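Local coordinates for protein PCP domain (PDB 7KW3) that probably carries amino acid and peptide intermediates on a phosphopantetheine arm between the catalytic domains of a non-ribosomal peptide synthetase, at residues T42-L45 with V46-R50; W54-S57 with A58-F62. All blocks are in the same frame, centred on the assembly; numbering follows the deposited sequence.

In the fold
The two contacts lie in series along one small carrier domain, their centres about 8 Å apart. Contact 1 is formed within helix 39-51. Contact 2 follows it and spans the short strand 54-55 and the first residues of helix 58-63. The two meet directly: Arg50 of contact 1 forms a salt bridge with Glu55 of contact 2, and Val46 packs against the backbone of Ile56 and Ala58. Strand 54-55 pairs antiparallel with 75-76, near the end of the modelled chain. Together they carry the chain from helix 39-51 through the strand into helix 58-63, two of the helices of the bundle, consistent with a peptidyl carrier domain.

Contact 1: residues T42-L45 with V46-R50; sequences TLRL and VHRAR
Leu43 and His47, and Arg44 and Arg48, pair one turn apart along helix 39-51, the side chains of His47 and Arg48 each meeting the one four residues earlier. The backbone supplies four i to i+4 hydrogen bonds. Val46 N to Thr42 O is 2.9 Å, and His47 N to Leu43 O is longer at 3.2 Å but nearly straight at hydrogen (172°). The other two join Arg48 N to Arg44 O and Ala49 N to Leu45 O.

Leu43 brings CG to 3.6 Å from His47 NE2. Its CG lies anti to the backbone N (chi1 -169°), which carries the branch up to the imidazole. Leu43 O sits over one face of the His47 ring, nearest CD2 at 3.3 Å. Val46 sets CG2 against Thr42 O at 3.4 Å.

Arg44 and Arg48 lie side by side and point the same way, their guanidinium planes 14° apart. Arg44 CB sits over the centre of one Arg48 guanidinium face, and Arg44 CD is 3.8 Å from Arg48 NH2. The like charges at Arg44 NE and Arg48 NH2 come within 4.5 Å. Arg48 also has a weak, long ion pair with Glu19. An alanine at Arg48 is likely to strip the cover from the Arg44 methylenes and leave Glu19 without this distant charge.

This is the bonding ladder of an amphipathic helix in a carrier-domain bundle. Leu43, Arg44 and His47 lie exposed. On the buried side, Leu45 packs on Val16 and Tyr17 of helix 8-21, Leu45 and Thr42 touch helix 58-63, and Ala49 meets Ile56 beyond strand 54-55.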
loop_
_atom_site.group_PDB
_atom_site.type_symbol
_atom_site.label_atom_id
_atom_site.label_comp_id
_atom_site.label_asym_id
_atom_site.label_seq_id
_atom_site.Cartn_x
_atom_site.Cartn_y
_atom_site.Cartn_z
ATOM N N THR A 42 2.988 -7.990 4.492
ATOM C CA THR A 42 2.954 -7.836 3.039
ATOM C C THR A 42 1.839 -8.683 2.443
ATOM O O THR A 42 1.058 -8.209 1.606
ATOM C CB THR A 42 4.307 -8.228 2.433
ATOM O OG1 THR A 42 5.318 -7.316 2.865
ATOM C CG2 THR A 42 4.255 -8.204 0.912
ATOM N N LEU A 43 1.753 -9.943 2.873
ATOM C CA LEU A 43 0.652 -10.810 2.473
ATOM C C LEU A 43 -0.689 -10.126 2.713
ATOM O O LEU A 43 -1.560 -10.115 1.839
ATOM C CB LEU A 43 0.731 -12.136 3.235
ATOM C CG LEU A 43 -0.202 -13.242 2.738
ATOM C CD1 LEU A 43 0.217 -13.659 1.349
ATOM C CD2 LEU A 43 -0.196 -14.448 3.645
ATOM N N ARG A 44 -0.862 -9.525 3.893
ATOM C CA ARG A 44 -2.134 -8.882 4.210
ATOM C C ARG A 44 -2.372 -7.661 3.341
ATOM O O ARG A 44 -3.502 -7.425 2.894
ATOM C CB ARG A 44 -2.180 -8.500 5.687
ATOM C CG ARG A 44 -2.234 -9.701 6.580
ATOM C CD ARG A 44 -2.095 -9.311 8.031
ATOM N NE ARG A 44 -1.891 -10.494 8.843
ATOM C CZ ARG A 44 -1.661 -10.468 10.151
ATOM N NH1 ARG A 44 -1.603 -9.309 10.787
ATOM N NH2 ARG A 44 -1.480 -11.600 10.819
ATOM N N LEU A 45 -1.326 -6.863 3.112
ATOM C CA LEU A 45 -1.441 -5.697 2.243
ATOM C C LEU A 45 -1.922 -6.091 0.849
ATOM O O LEU A 45 -2.798 -5.433 0.283
ATOM C CB LEU A 45 -0.093 -4.973 2.173
ATOM C CG LEU A 45 0.205 -3.978 1.051
ATOM C CD1 LEU A 45 -0.787 -2.824 1.058
ATOM C CD2 LEU A 45 1.617 -3.440 1.192
ATOM N N VAL A 46 -1.370 -7.175 0.288
ATOM C CA VAL A 46 -1.778 -7.625 -1.045
ATOM C C VAL A 46 -3.273 -7.948 -1.078
ATOM O O VAL A 46 -3.999 -7.482 -1.964
ATOM C CB VAL A 46 -0.934 -8.835 -1.491
ATOM C CG1 VAL A 46 -1.570 -9.516 -2.716
ATOM C CG2 VAL A 46 0.507 -8.417 -1.778
ATOM N N HIS A 47 -3.750 -8.761 -0.121
ATOM C CA HIS A 47 -5.175 -9.101 -0.048
ATOM C C HIS A 47 -6.048 -7.866 0.115
ATOM O O HIS A 47 -7.101 -7.753 -0.522
ATOM C CB HIS A 47 -5.462 -10.026 1.136
ATOM C CG HIS A 47 -4.690 -11.301 1.132
ATOM N ND1 HIS A 47 -4.349 -11.965 -0.030
ATOM C CD2 HIS A 47 -4.206 -12.051 2.152
ATOM C CE1 HIS A 47 -3.689 -13.069 0.276
ATOM N NE2 HIS A 47 -3.589 -13.146 1.592
ATOM N N ARG A 48 -5.670 -6.967 1.020
ATOM C CA ARG A 48 -6.562 -5.863 1.337
ATOM C C ARG A 48 -6.544 -4.815 0.238
ATOM O O ARG A 48 -7.570 -4.180 -0.025
ATOM C CB ARG A 48 -6.201 -5.285 2.711
ATOM C CG ARG A 48 -6.823 -6.101 3.864
ATOM C CD ARG A 48 -6.102 -5.977 5.218
ATOM N NE ARG A 48 -6.127 -7.257 5.950
ATOM C CZ ARG A 48 -5.787 -7.443 7.232
ATOM N NH1 ARG A 48 -5.387 -6.427 8.000
ATOM N NH2 ARG A 48 -5.853 -8.668 7.752
ATOM N N ALA A 49 -5.409 -4.669 -0.451
ATOM C CA ALA A 49 -5.362 -3.813 -1.630
ATOM C C ALA A 49 -6.318 -4.310 -2.708
ATOM O O ALA A 49 -7.030 -3.516 -3.336
ATOM C CB ALA A 49 -3.929 -3.744 -2.171
ATOM N N ARG A 50 -6.357 -5.625 -2.929
ATOM C CA ARG A 50 -7.299 -6.153 -3.901
ATOM C C ARG A 50 -8.734 -5.867 -3.471
ATOM O O ARG A 50 -9.562 -5.454 -4.294
ATOM C CB ARG A 50 -7.071 -7.656 -4.114
ATOM C CG ARG A 50 -8.247 -8.363 -4.755
ATOM C CD ARG A 50 -7.955 -9.826 -5.029
ATOM N NE ARG A 50 -7.265 -9.954 -6.306
ATOM C CZ ARG A 50 -7.885 -9.978 -7.488
ATOM N NH1 ARG A 50 -9.218 -9.895 -7.556
ATOM N NH2 ARG A 50 -7.174 -10.097 -8.608
#

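Contact 2: residues W54-S57 with A58-F62; sequences WEIS and ARHVF
Ser57 and His60 form a capping box at the start of helix 58-63, with Ser57 as the N-cap. Ser57 OG accepts from His60 N at 2.9 Å, with an angle of 155° at hydrogen. OG stands between the backbone N and the carbonyl carbon (chi1 73°), where it can meet this early amide of the helix. The return bond uses the imidazole: Ser57 N donates to His60 ND1 at 3.0 Å. This donor lies 39° out of the ring plane, so the bond is bent away from the in-plane direction. In each bond a backbone N-H of one residue meets the side chain of the other, so Ser57 and His60 grip each other.

The ring also lies against the serine itself. Ser57 OG sits over one face, offset toward the rim and 3.2 Å from His60 CG. Ser57 CB makes a CH-pi contact with the same His60 ring, 4.2 Å from its centroid. Ile56 CA comes to the edge of the ring in its plane, 3.6 Å from His60 ND1. The first turn then closes with Val61 N donating to Ser57 O at 3.2 Å.

Further out, His60 is backed by Leu70 and Val73 of helix 67-73. Leu70 also touches Ile56 and Val61, while Ala49 of helix 39-51 meets Ile56 and Leu45 meets Val61. Backbone hydrogen bonds join Glu55 to Gln75 in the two-stranded antiparallel pairing of 54-55 with 75-76. Across the junction of strand and helix, Ile56 and Val61 make an apolar contact at an oblique angle, with Ile56 CD1 4.0 Å from Val61 CG2.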
loop_
_atom_site.group_PDB
_atom_site.type_symbol
_atom_site.label_atom_id
_atom_site.label_comp_id
_atom_site.label_asym_id
_atom_site.label_seq_id
_atom_site.Cartn_x
_atom_site.Cartn_y
_atom_site.Cartn_z
ATOM N N TRP A 54 -7.380 -2.697 -6.087
ATOM C CA TRP A 54 -6.066 -2.546 -6.698
ATOM C C TRP A 54 -5.264 -3.837 -6.586
ATOM O O TRP A 54 -5.097 -4.399 -5.496
ATOM C CB TRP A 54 -5.330 -1.338 -6.084
ATOM C CG TRP A 54 -6.113 -0.100 -6.407
ATOM C CD1 TRP A 54 -7.059 0.508 -5.617
ATOM C CD2 TRP A 54 -6.107 0.621 -7.649
ATOM N NE1 TRP A 54 -7.606 1.580 -6.278
ATOM C CE2 TRP A 54 -7.045 1.674 -7.525
ATOM C CE3 TRP A 54 -5.384 0.491 -8.844
ATOM C CZ2 TRP A 54 -7.292 2.587 -8.557
ATOM C CZ3 TRP A 54 -5.626 1.402 -9.874
ATOM C CH2 TRP A 54 -6.578 2.438 -9.722
ATOM N N GLU A 55 -4.779 -4.300 -7.730
ATOM C CA GLU A 55 -4.058 -5.557 -7.855
ATOM C C GLU A 55 -2.564 -5.288 -7.759
ATOM O O GLU A 55 -2.008 -4.581 -8.603
ATOM C CB GLU A 55 -4.381 -6.223 -9.189
ATOM C CG GLU A 55 -5.145 -7.498 -9.061
ATOM C CD GLU A 55 -5.084 -8.330 -10.318
ATOM O OE1 GLU A 55 -4.535 -9.449 -10.258
ATOM O OE2 GLU A 55 -5.586 -7.867 -11.363
ATOM N N ILE A 56 -1.920 -5.856 -6.740
ATOM C CA ILE A 56 -0.471 -5.819 -6.606
ATOM C C ILE A 56 0.013 -7.204 -6.207
ATOM O O ILE A 56 -0.765 -8.067 -5.794
ATOM C CB ILE A 56 0.008 -4.786 -5.567
ATOM C CG1 ILE A 56 -0.735 -4.989 -4.250
ATOM C CG2 ILE A 56 -0.162 -3.372 -6.106
ATOM C CD1 ILE A 56 -0.229 -4.133 -3.110
ATOM N N SER A 57 1.322 -7.404 -6.332
ATOM C CA SER A 57 1.987 -8.604 -5.845
ATOM C C SER A 57 2.892 -8.283 -4.660
ATOM O O SER A 57 3.299 -7.135 -4.438
ATOM C CB SER A 57 2.824 -9.254 -6.944
ATOM O OG SER A 57 3.991 -8.475 -7.179
ATOM N N ALA A 58 3.230 -9.337 -3.912
ATOM C CA ALA A 58 4.243 -9.214 -2.872
ATOM C C ALA A 58 5.549 -8.677 -3.441
ATOM O O ALA A 58 6.210 -7.849 -2.809
ATOM C CB ALA A 58 4.471 -10.570 -2.192
ATOM N N ARG A 59 5.949 -9.151 -4.631
ATOM C CA ARG A 59 7.164 -8.641 -5.261
ATOM C C ARG A 59 7.072 -7.139 -5.519
ATOM O O ARG A 59 8.068 -6.420 -5.383
ATOM C CB ARG A 59 7.460 -9.401 -6.560
ATOM C CG ARG A 59 8.301 -10.640 -6.324
ATOM C CD ARG A 59 8.756 -11.323 -7.591
ATOM N NE ARG A 59 9.455 -12.555 -7.246
ATOM C CZ ARG A 59 8.852 -13.716 -7.003
ATOM N NH1 ARG A 59 7.529 -13.811 -7.089
ATOM N NH2 ARG A 59 9.574 -14.786 -6.688
ATOM N N HIS A 60 5.888 -6.644 -5.889
ATOM C CA HIS A 60 5.706 -5.201 -6.042
ATOM C C HIS A 60 6.000 -4.468 -4.739
ATOM O O HIS A 60 6.671 -3.426 -4.737
ATOM C CB HIS A 60 4.280 -4.890 -6.510
ATOM C CG HIS A 60 3.991 -5.338 -7.907
ATOM N ND1 HIS A 60 2.729 -5.701 -8.323
ATOM C CD2 HIS A 60 4.799 -5.471 -8.986
ATOM C CE1 HIS A 60 2.770 -6.037 -9.601
ATOM N NE2 HIS A 60 4.015 -5.907 -10.027
ATOM N N VAL A 61 5.509 -4.998 -3.618
ATOM C CA VAL A 61 5.711 -4.333 -2.337
ATOM C C VAL A 61 7.192 -4.295 -1.978
ATOM O O VAL A 61 7.721 -3.248 -1.584
ATOM C CB VAL A 61 4.876 -5.025 -1.249
ATOM C CG1 VAL A 61 5.186 -4.432 0.130
ATOM C CG2 VAL A 61 3.387 -4.916 -1.601
ATOM N N PHE A 62 7.892 -5.426 -2.130
ATOM C CA PHE A 62 9.305 -5.446 -1.772
ATOM C C PHE A 62 10.121 -4.540 -2.685
ATOM O O PHE A 62 11.062 -3.884 -2.229
ATOM C CB PHE A 62 9.833 -6.886 -1.788
ATOM C CG PHE A 62 9.435 -7.683 -0.565
ATOM C CD1 PHE A 62 10.226 -7.676 0.581
ATOM C CD2 PHE A 62 8.262 -8.416 -0.551
ATOM C CE1 PHE A 62 9.858 -8.400 1.713
ATOM C CE2 PHE A 62 7.887 -9.134 0.560
ATOM C CZ PHE A 62 8.686 -9.127 1.704
#